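Local coordinates for protein S-adenosylmethionine:tRNA ribosyltransferase-isomerase (Thermotoga maritima, PDB 1VKY) that probably transfers and isomerises the ribose moiety of S-adenosylmethionine onto preQ1-modified tRNA, giving epoxyqueuosine on the pathway to queuosine, at residues 92-97 with 140-145; 106-111 with 280-285; 262-267 with 311-316. One frame throughout, in Å; residues are numbered along the deposited sequence.

How the contacts relate
Contacts 1 and 3 are buried and apolar, whereas contact 2 lies at the surface and adds charge to a small apolar touch. Contact 1 packs apolar side chains within the six-stranded antiparallel sheet, across the strand that separates its two segments; contact 3 joins two helices packed on the nine-stranded mixed sheet, its centre about 33 Å from that of contact 1. Contact 2 bridges the two sheets. Strand 102-108, which it uses, lies between the two strands of contact 1, and Leu93 O probably accepts a hydrogen bond from Leu106 N. At its other end, Thr283 and Leu285 pack against Arg265 of contact 3. None of the three has a hydrogen bond directly across its segments.

Contact 1: 92-97 with 140-145; sequences ILLIER and LKFQPQ
Ile92 and Leu94 on strand 89-97 reach past the intervening strand 102-108 to Leu140 and Phe142 on strand 138-143 of the same antiparallel sheet. The two strands are thus not neighbours, and the closest CA pair, Leu94 and Leu140, is 9.3 Å apart, so side chains alone bridge the gap. The gamma methyl of Ile92 does the first touching. CG2 stands anti to the backbone N and beside the carbonyl carbon, and meets one branch of Leu140, with Ile92 CG2 to Leu140 CD2 at 3.8 Å. In the second pair, Leu94 CD1 approaches the far end of the Phe142 ring obliquely, 4.0 Å from Phe142 CZ. Phe142 sends its ring inward with CG anti to the carbonyl carbon (chi1 -71°). Leu80, Leu125, Ala127 and Ile150 also touch the Phe142 side chain, and Ile150 and Phe151 of helix 147-153 touch Leu94.

Farther along both segments the packing gives way to polar surface. A classic beta bulge sets Ile95 and Glu96 both opposite Lys104, after which Arg97 is exposed and forms salt bridges with Asp147 and Glu100. Gln145 donates from NE2 to the backbone O of Glu100. With no hydrogen bond between the segments, their contact rests on burial and fit of hydrocarbon, while backbone bonding is left to adjoining strands.

Contact 2: 106-111 with 280-285; sequences LVRPGQ and VGKTDL
Two positive ends, those of Arg108 and Lys282, meet at the surface because they share one carboxylate. Arg108 NH1 lies 3.9 Å from Lys282 NZ, with the ammonium at the edge of the guanidinium and in its plane. Glu233 OE2 forms a salt bridge to both nitrogens, so the charges are gathered round an anion. The Arg108 and Lys282 side chains cross at about a right angle. Glu91 OE1 takes Arg108 NH2 as well, so two carboxylates hold the guanidinium and probably limit its rotation; Phe235 packs against the chains of both Arg108 and Lys282.

Beside this group lies a small apolar touch. Leu106 and Val280 slide past each other in opposite directions, bringing Leu106 CD2 to 4.0 Å from Val280 CG1, the Val280 branch anti to the backbone N. Thr137 touches both residues. Farther on, Leu285 N donates to Thr283 OG1 over 3.2 Å, closing an ST turn. Strand 102-108 belongs to the antiparallel sheet and strand 279-281 is an outermost strand of the mixed sheet, making this a junction between two sheets, with Glu233, from outside both segments, as the common partner of the two basic ends.

Contact 3: 262-267 with 311-316; sequences TTVRTL and LMLVAA
A buried helix-helix contact joins helix 261-270 to helix 309-318, both packed on the large mixed sheet; the centre of the contact lies about 10 Å from the centre of the chain. It turns on one residue, Leu313, whose two methyl branches go to successive residues of the other helix. CD1 lies against the aliphatic stem of Arg265, with Leu313 CD1 3.7 Å from Arg265 CG and 4.1 Å from Arg265 CD. The other branch is looser: Leu313 CD2 stands 4.2 Å from Val264 CG1. Leu313 points toward the other helix, CG anti to the backbone N (chi1 -179°), and together with Val264 bridges the 9.0 Å between Leu313 CA and Val264 CA.

The two partners receive it differently. Val264 slides past Leu313 in the opposite direction, offering CG1. Arg265 crosses it at about a right angle, then folds at chi3 (-9°, nearly eclipsed), which carries the guanidinium off from the leucine and leaves only methylenes in the contact. Strand 298-302 lies against both helices: Leu299 touches Val264 and Thr301 touches Val314. Helix 320-332 packs on Leu311, Val314 and Ala315. Parallel strands 256-259 and 298-302 are adjacent in the sheet and each leads into one of these helices, an arrangement typical of a layered alpha/beta fold.

Contact 1: 92-97 with 140-145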
loop_
_atom_site.group_PDB
_atom_site.type_symbol
_atom_site.label_atom_id
_atom_site.label_comp_id
_atom_site.label_asym_id
_atom_site.label_seq_id
_atom_site.Cartn_x
_atom_site.Cartn_y
_atom_site.Cartn_z
ATOM N N ILE B 92 25.593 -16.030 -13.331
ATOM C CA ILE B 92 25.905 -14.618 -13.512
ATOM C C ILE B 92 24.677 -13.814 -13.126
ATOM O O ILE B 92 23.593 -14.042 -13.675
ATOM C CB ILE B 92 26.253 -14.321 -14.992
ATOM C CG1 ILE B 92 27.449 -15.148 -15.445
ATOM C CG2 ILE B 92 26.502 -12.836 -15.187
ATOM C CD1 ILE B 92 27.575 -15.242 -16.957
ATOM N N LEU B 93 24.843 -12.896 -12.175
ATOM C CA LEU B 93 23.783 -11.955 -11.782
ATOM C C LEU B 93 24.218 -10.535 -12.107
ATOM O O LEU B 93 25.237 -10.088 -11.592
ATOM C CB LEU B 93 23.541 -12.042 -10.268
ATOM C CG LEU B 93 23.197 -13.409 -9.728
ATOM C CD1 LEU B 93 23.252 -13.389 -8.221
ATOM C CD2 LEU B 93 21.800 -13.796 -10.206
ATOM N N LEU B 94 23.415 -9.825 -12.900
ATOM C CA LEU B 94 23.691 -8.461 -13.281
ATOM C C LEU B 94 23.384 -7.526 -12.114
ATOM O O LEU B 94 22.309 -7.609 -11.530
ATOM C CB LEU B 94 22.863 -8.057 -14.511
ATOM C CG LEU B 94 23.495 -8.250 -15.894
ATOM C CD1 LEU B 94 23.925 -9.670 -16.164
ATOM C CD2 LEU B 94 22.531 -7.757 -16.977
ATOM N N ILE B 95 24.352 -6.670 -11.785
ATOM C CA ILE B 95 24.298 -5.785 -10.613
ATOM C C ILE B 95 24.301 -4.340 -11.098
ATOM O O ILE B 95 23.442 -3.562 -10.744
ATOM C CB ILE B 95 25.527 -6.059 -9.666
ATOM C CG1 ILE B 95 25.491 -7.492 -9.087
ATOM C CG2 ILE B 95 25.655 -5.028 -8.597
ATOM C CD1 ILE B 95 24.226 -7.885 -8.334
ATOM N N GLU B 96 25.271 -3.963 -11.914
ATOM C CA GLU B 96 25.375 -2.580 -12.301
ATOM C C GLU B 96 25.879 -2.389 -13.721
ATOM O O GLU B 96 26.933 -2.860 -14.089
ATOM C CB GLU B 96 26.283 -1.834 -11.308
ATOM C CG GLU B 96 26.300 -0.338 -11.530
ATOM C CD GLU B 96 27.355 0.385 -10.733
ATOM O OE1 GLU B 96 28.027 -0.240 -9.880
ATOM O OE2 GLU B 96 27.500 1.608 -10.960
ATOM N N ARG B 97 25.125 -1.641 -14.509
ATOM C CA ARG B 97 25.509 -1.362 -15.893
ATOM C C ARG B 97 26.496 -0.238 -15.973
ATOM O O ARG B 97 26.244 0.860 -15.464
ATOM C CB ARG B 97 24.259 -0.971 -16.641
ATOM C CG ARG B 97 24.405 -0.621 -18.071
ATOM C CD ARG B 97 23.048 -0.328 -18.651
ATOM N NE ARG B 97 23.113 -0.103 -20.078
ATOM C CZ ARG B 97 23.335 1.073 -20.633
ATOM N NH1 ARG B 97 23.538 2.150 -19.899
ATOM N NH2 ARG B 97 23.358 1.174 -21.942
ATOM N N LEU B 140 31.938 -7.751 -16.810
ATOM C CA LEU B 140 31.755 -8.608 -17.968
ATOM C C LEU B 140 31.329 -7.786 -19.166
ATOM O O LEU B 140 30.420 -6.971 -19.081
ATOM C CB LEU B 140 30.670 -9.637 -17.676
ATOM C CG LEU B 140 31.013 -11.011 -17.088
ATOM C CD1 LEU B 140 32.197 -11.087 -16.208
ATOM C CD2 LEU B 140 29.824 -11.489 -16.362
ATOM N N LYS B 141 31.995 -8.018 -20.290
ATOM C CA LYS B 141 31.581 -7.459 -21.579
ATOM C C LYS B 141 30.875 -8.565 -22.377
ATOM O O LYS B 141 31.473 -9.601 -22.682
ATOM C CB LYS B 141 32.789 -6.907 -22.353
ATOM C CG LYS B 141 32.444 -6.323 -23.708
ATOM C CD LYS B 141 33.639 -5.603 -24.407
ATOM C CE LYS B 141 34.582 -6.544 -25.146
ATOM N NZ LYS B 141 34.063 -7.083 -26.429
ATOM N N PHE B 142 29.599 -8.350 -22.678
ATOM C CA PHE B 142 28.792 -9.320 -23.434
ATOM C C PHE B 142 29.071 -9.224 -24.923
ATOM O O PHE B 142 29.476 -8.177 -25.408
ATOM C CB PHE B 142 27.313 -9.127 -23.107
ATOM C CG PHE B 142 26.973 -9.580 -21.731
ATOM C CD1 PHE B 142 27.081 -8.724 -20.662
ATOM C CD2 PHE B 142 26.642 -10.904 -21.492
ATOM C CE1 PHE B 142 26.801 -9.161 -19.394
ATOM C CE2 PHE B 142 26.345 -11.338 -20.204
ATOM C CZ PHE B 142 26.427 -10.475 -19.177
ATOM N N GLN B 143 28.915 -10.344 -25.627
ATOM C CA GLN B 143 29.112 -10.391 -27.080
ATOM C C GLN B 143 27.839 -11.033 -27.638
ATOM O O GLN B 143 27.601 -12.210 -27.370
ATOM C CB GLN B 143 30.353 -11.208 -27.408
ATOM C CG GLN B 143 30.787 -11.151 -28.881
ATOM C CD GLN B 143 32.252 -11.518 -29.056
ATOM O OE1 GLN B 143 32.584 -12.425 -29.827
ATOM N NE2 GLN B 143 33.135 -10.822 -28.324
ATOM N N PRO B 144 26.967 -10.266 -28.309
ATOM C CA PRO B 144 27.168 -8.859 -28.620
ATOM C C PRO B 144 26.820 -7.980 -27.432
ATOM O O PRO B 144 26.171 -8.434 -26.496
ATOM C CB PRO B 144 26.178 -8.610 -29.766
ATOM C CG PRO B 144 25.053 -9.528 -29.502
ATOM C CD PRO B 144 25.640 -10.722 -28.752
ATOM N N GLN B 145 27.254 -6.727 -27.476
ATOM C CA GLN B 145 26.942 -5.767 -26.435
ATOM C C GLN B 145 25.545 -5.218 -26.617
ATOM O O GLN B 145 25.357 -4.100 -27.088
ATOM C CB GLN B 145 27.969 -4.643 -26.436
ATOM C CG GLN B 145 29.293 -5.091 -25.918
ATOM C CD GLN B 145 30.364 -4.027 -26.030
ATOM O OE1 GLN B 145 31.355 -4.221 -26.742
ATOM N NE2 GLN B 145 30.172 -2.906 -25.339
#

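Contact 2: 106-111 with 280-285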
loop_
_atom_site.group_PDB
_atom_site.type_symbol
_atom_site.label_atom_id
_atom_site.label_comp_id
_atom_site.label_asym_id
_atom_site.label_seq_id
_atom_site.Cartn_x
_atom_site.Cartn_y
_atom_site.Cartn_z
ATOM N N LEU B 106 27.670 -10.406 -10.328
ATOM C CA LEU B 106 28.008 -11.369 -9.304
ATOM C C LEU B 106 28.138 -12.695 -10.037
ATOM O O LEU B 106 27.203 -13.111 -10.712
ATOM C CB LEU B 106 26.884 -11.399 -8.246
ATOM C CG LEU B 106 27.337 -11.344 -6.816
ATOM C CD1 LEU B 106 27.927 -12.704 -6.469
ATOM C CD2 LEU B 106 28.342 -10.233 -6.590
ATOM N N VAL B 107 29.302 -13.326 -9.949
ATOM C CA VAL B 107 29.570 -14.555 -10.675
ATOM C C VAL B 107 29.869 -15.642 -9.643
ATOM O O VAL B 107 30.740 -15.458 -8.794
ATOM C CB VAL B 107 30.743 -14.368 -11.647
ATOM C CG1 VAL B 107 31.139 -15.673 -12.248
ATOM C CG2 VAL B 107 30.363 -13.377 -12.743
ATOM N N ARG B 108 29.145 -16.762 -9.725
ATOM C CA ARG B 108 29.264 -17.862 -8.760
ATOM C C ARG B 108 29.270 -19.198 -9.505
ATOM O O ARG B 108 28.309 -19.495 -10.211
ATOM C CB ARG B 108 28.091 -17.814 -7.766
ATOM C CG ARG B 108 28.017 -16.489 -6.996
ATOM C CD ARG B 108 26.950 -16.376 -5.913
ATOM N NE ARG B 108 25.590 -16.467 -6.432
ATOM C CZ ARG B 108 24.498 -16.315 -5.691
ATOM N NH1 ARG B 108 24.603 -16.057 -4.392
ATOM N NH2 ARG B 108 23.297 -16.425 -6.243
ATOM N N PRO B 109 30.317 -20.012 -9.380
ATOM C CA PRO B 109 31.512 -19.746 -8.588
ATOM C C PRO B 109 32.496 -18.768 -9.228
ATOM O O PRO B 109 32.918 -18.949 -10.371
ATOM C CB PRO B 109 32.160 -21.117 -8.504
ATOM C CG PRO B 109 31.751 -21.800 -9.754
ATOM C CD PRO B 109 30.363 -21.340 -10.013
ATOM N N GLY B 110 32.879 -17.757 -8.454
ATOM C CA GLY B 110 33.687 -16.645 -8.935
ATOM C C GLY B 110 35.168 -16.926 -9.003
ATOM O O GLY B 110 35.839 -16.365 -9.848
ATOM N N GLN B 111 35.681 -17.784 -8.121
ATOM C CA GLN B 111 37.111 -18.155 -8.120
ATOM C C GLN B 111 37.613 -18.530 -9.523
ATOM O O GLN B 111 38.769 -18.272 -9.885
ATOM C CB GLN B 111 37.376 -19.323 -7.152
ATOM N N VAL B 280 29.975 -4.976 -1.994
ATOM C CA VAL B 280 28.794 -5.709 -2.398
ATOM C C VAL B 280 28.779 -6.984 -1.564
ATOM O O VAL B 280 29.821 -7.594 -1.380
ATOM C CB VAL B 280 28.834 -6.130 -3.889
ATOM C CG1 VAL B 280 27.657 -7.020 -4.223
ATOM C CG2 VAL B 280 28.794 -4.909 -4.798
ATOM N N GLY B 281 27.628 -7.386 -1.075
ATOM C CA GLY B 281 27.555 -8.592 -0.257
ATOM C C GLY B 281 26.165 -8.858 0.227
ATOM O O GLY B 281 25.206 -8.256 -0.227
ATOM N N LYS B 282 26.052 -9.803 1.156
ATOM C CA LYS B 282 24.796 -10.145 1.783
ATOM C C LYS B 282 25.000 -9.826 3.227
ATOM O O LYS B 282 26.104 -9.995 3.749
ATOM C CB LYS B 282 24.507 -11.639 1.653
ATOM C CG LYS B 282 24.096 -12.059 0.270
ATOM C CD LYS B 282 23.867 -13.568 0.200
ATOM C CE LYS B 282 22.584 -13.896 -0.574
ATOM N NZ LYS B 282 22.638 -15.285 -1.171
ATOM N N THR B 283 23.964 -9.331 3.862
ATOM C CA THR B 283 24.048 -9.066 5.271
ATOM C C THR B 283 23.086 -9.926 6.060
ATOM O O THR B 283 21.913 -9.996 5.748
ATOM C CB THR B 283 23.854 -7.587 5.594
ATOM O OG1 THR B 283 23.866 -7.446 7.035
ATOM C CG2 THR B 283 22.499 -7.034 5.132
ATOM N N ASP B 284 23.629 -10.553 7.102
ATOM C CA ASP B 284 22.886 -11.310 8.118
ATOM C C ASP B 284 22.672 -10.537 9.414
ATOM O O ASP B 284 22.096 -11.073 10.347
ATOM C CB ASP B 284 23.733 -12.548 8.498
ATOM C CG ASP B 284 23.274 -13.797 7.813
ATOM O OD1 ASP B 284 22.051 -13.905 7.555
ATOM O OD2 ASP B 284 24.075 -14.728 7.524
ATOM N N LEU B 285 23.201 -9.314 9.493
ATOM C CA LEU B 285 23.356 -8.613 10.779
ATOM C C LEU B 285 22.023 -8.433 11.439
ATOM O O LEU B 285 21.091 -7.937 10.790
ATOM C CB LEU B 285 24.029 -7.255 10.549
ATOM C CG LEU B 285 24.215 -6.378 11.810
ATOM C CD1 LEU B 285 25.130 -7.052 12.825
ATOM C CD2 LEU B 285 24.806 -5.031 11.414
#

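Contact 3: 262-267 with 311-316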
loop_
_atom_site.group_PDB
_atom_site.type_symbol
_atom_site.label_atom_id
_atom_site.label_comp_id
_atom_site.label_asym_id
_atom_site.label_seq_id
_atom_site.Cartn_x
_atom_site.Cartn_y
_atom_site.Cartn_z
ATOM N N THR B 262 16.725 -0.368 6.303
ATOM C CA THR B 262 17.595 -1.084 5.322
ATOM C C THR B 262 18.947 -0.385 5.191
ATOM O O THR B 262 19.996 -1.020 5.234
ATOM C CB THR B 262 16.931 -1.173 3.958
ATOM O OG1 THR B 262 15.739 -1.948 4.090
ATOM C CG2 THR B 262 17.802 -1.980 2.961
ATOM N N THR B 263 18.933 0.931 5.013
ATOM C CA THR B 263 20.176 1.690 4.994
ATOM C C THR B 263 21.029 1.434 6.246
ATOM O O THR B 263 22.247 1.239 6.156
ATOM C CB THR B 263 19.856 3.178 4.886
ATOM O OG1 THR B 263 19.180 3.452 3.648
ATOM C CG2 THR B 263 21.140 3.993 4.819
ATOM N N VAL B 264 20.388 1.458 7.416
ATOM C CA VAL B 264 21.121 1.192 8.683
ATOM C C VAL B 264 21.813 -0.136 8.669
ATOM O O VAL B 264 22.964 -0.214 9.023
ATOM C CB VAL B 264 20.177 1.237 9.886
ATOM C CG1 VAL B 264 20.896 0.795 11.173
ATOM C CG2 VAL B 264 19.608 2.626 10.053
ATOM N N ARG B 265 21.101 -1.203 8.296
ATOM C CA ARG B 265 21.696 -2.540 8.302
ATOM C C ARG B 265 22.832 -2.622 7.335
ATOM O O ARG B 265 23.855 -3.218 7.640
ATOM C CB ARG B 265 20.644 -3.631 8.003
ATOM C CG ARG B 265 19.453 -3.658 8.981
ATOM C CD ARG B 265 18.382 -4.834 8.740
ATOM N NE ARG B 265 18.692 -5.493 7.478
ATOM C CZ ARG B 265 18.017 -5.387 6.345
ATOM N NH1 ARG B 265 16.890 -4.691 6.277
ATOM N NH2 ARG B 265 18.484 -6.009 5.256
ATOM N N THR B 266 22.722 -1.977 6.176
ATOM C CA THR B 266 23.831 -1.985 5.217
ATOM C C THR B 266 25.049 -1.268 5.732
ATOM O O THR B 266 26.157 -1.789 5.674
ATOM C CB THR B 266 23.360 -1.365 3.849
ATOM O OG1 THR B 266 22.466 -2.311 3.218
ATOM C CG2 THR B 266 24.558 -1.222 2.878
ATOM N N LEU B 267 24.862 -0.060 6.246
ATOM C CA LEU B 267 25.974 0.701 6.766
ATOM C C LEU B 267 26.660 0.088 8.002
ATOM O O LEU B 267 27.904 0.126 8.116
ATOM C CB LEU B 267 25.526 2.119 7.068
ATOM C CG LEU B 267 25.116 2.997 5.860
ATOM C CD1 LEU B 267 24.596 4.306 6.479
ATOM C CD2 LEU B 267 26.235 3.244 4.873
ATOM N N LEU B 311 11.201 -2.634 14.957
ATOM C CA LEU B 311 11.065 -1.940 16.233
ATOM C C LEU B 311 12.251 -2.256 17.138
ATOM O O LEU B 311 12.805 -1.372 17.825
ATOM C CB LEU B 311 9.712 -2.311 16.917
ATOM C CG LEU B 311 9.481 -1.678 18.269
ATOM C CD1 LEU B 311 9.707 -0.157 18.219
ATOM C CD2 LEU B 311 8.075 -2.053 18.779
ATOM N N MET B 312 12.706 -3.497 17.119
ATOM C CA MET B 312 13.894 -3.862 17.904
ATOM C C MET B 312 15.148 -3.083 17.431
ATOM O O MET B 312 15.956 -2.641 18.241
ATOM C CB MET B 312 14.168 -5.360 17.835
ATOM C CG MET B 312 13.070 -6.245 18.455
ATOM S SD MET B 312 13.340 -7.956 17.946
ATOM C CE MET B 312 11.788 -8.641 18.572
ATOM N N LEU B 313 15.293 -2.896 16.122
ATOM C CA LEU B 313 16.438 -2.132 15.592
ATOM C C LEU B 313 16.353 -0.674 16.037
ATOM O O LEU B 313 17.324 -0.105 16.489
ATOM C CB LEU B 313 16.444 -2.225 14.075
ATOM C CG LEU B 313 17.525 -1.541 13.230
ATOM C CD1 LEU B 313 17.588 -2.206 11.837
ATOM C CD2 LEU B 313 17.276 -0.061 13.091
ATOM N N VAL B 314 15.198 -0.042 15.872
ATOM C CA VAL B 314 15.046 1.345 16.277
ATOM C C VAL B 314 15.229 1.518 17.793
ATOM O O VAL B 314 15.814 2.500 18.263
ATOM C CB VAL B 314 13.685 1.925 15.804
ATOM C CG1 VAL B 314 13.522 3.297 16.282
ATOM C CG2 VAL B 314 13.640 1.912 14.283
ATOM N N ALA B 315 14.765 0.553 18.572
ATOM C CA ALA B 315 14.994 0.569 20.013
ATOM C C ALA B 315 16.496 0.534 20.327
ATOM O O ALA B 315 16.973 1.240 21.218
ATOM C CB ALA B 315 14.272 -0.643 20.658
ATOM N N ALA B 316 17.260 -0.245 19.566
ATOM C CA ALA B 316 18.695 -0.270 19.784
ATOM C C ALA B 316 19.229 1.129 19.484
ATOM O O ALA B 316 20.156 1.591 20.133
ATOM C CB ALA B 316 19.366 -1.293 18.914
#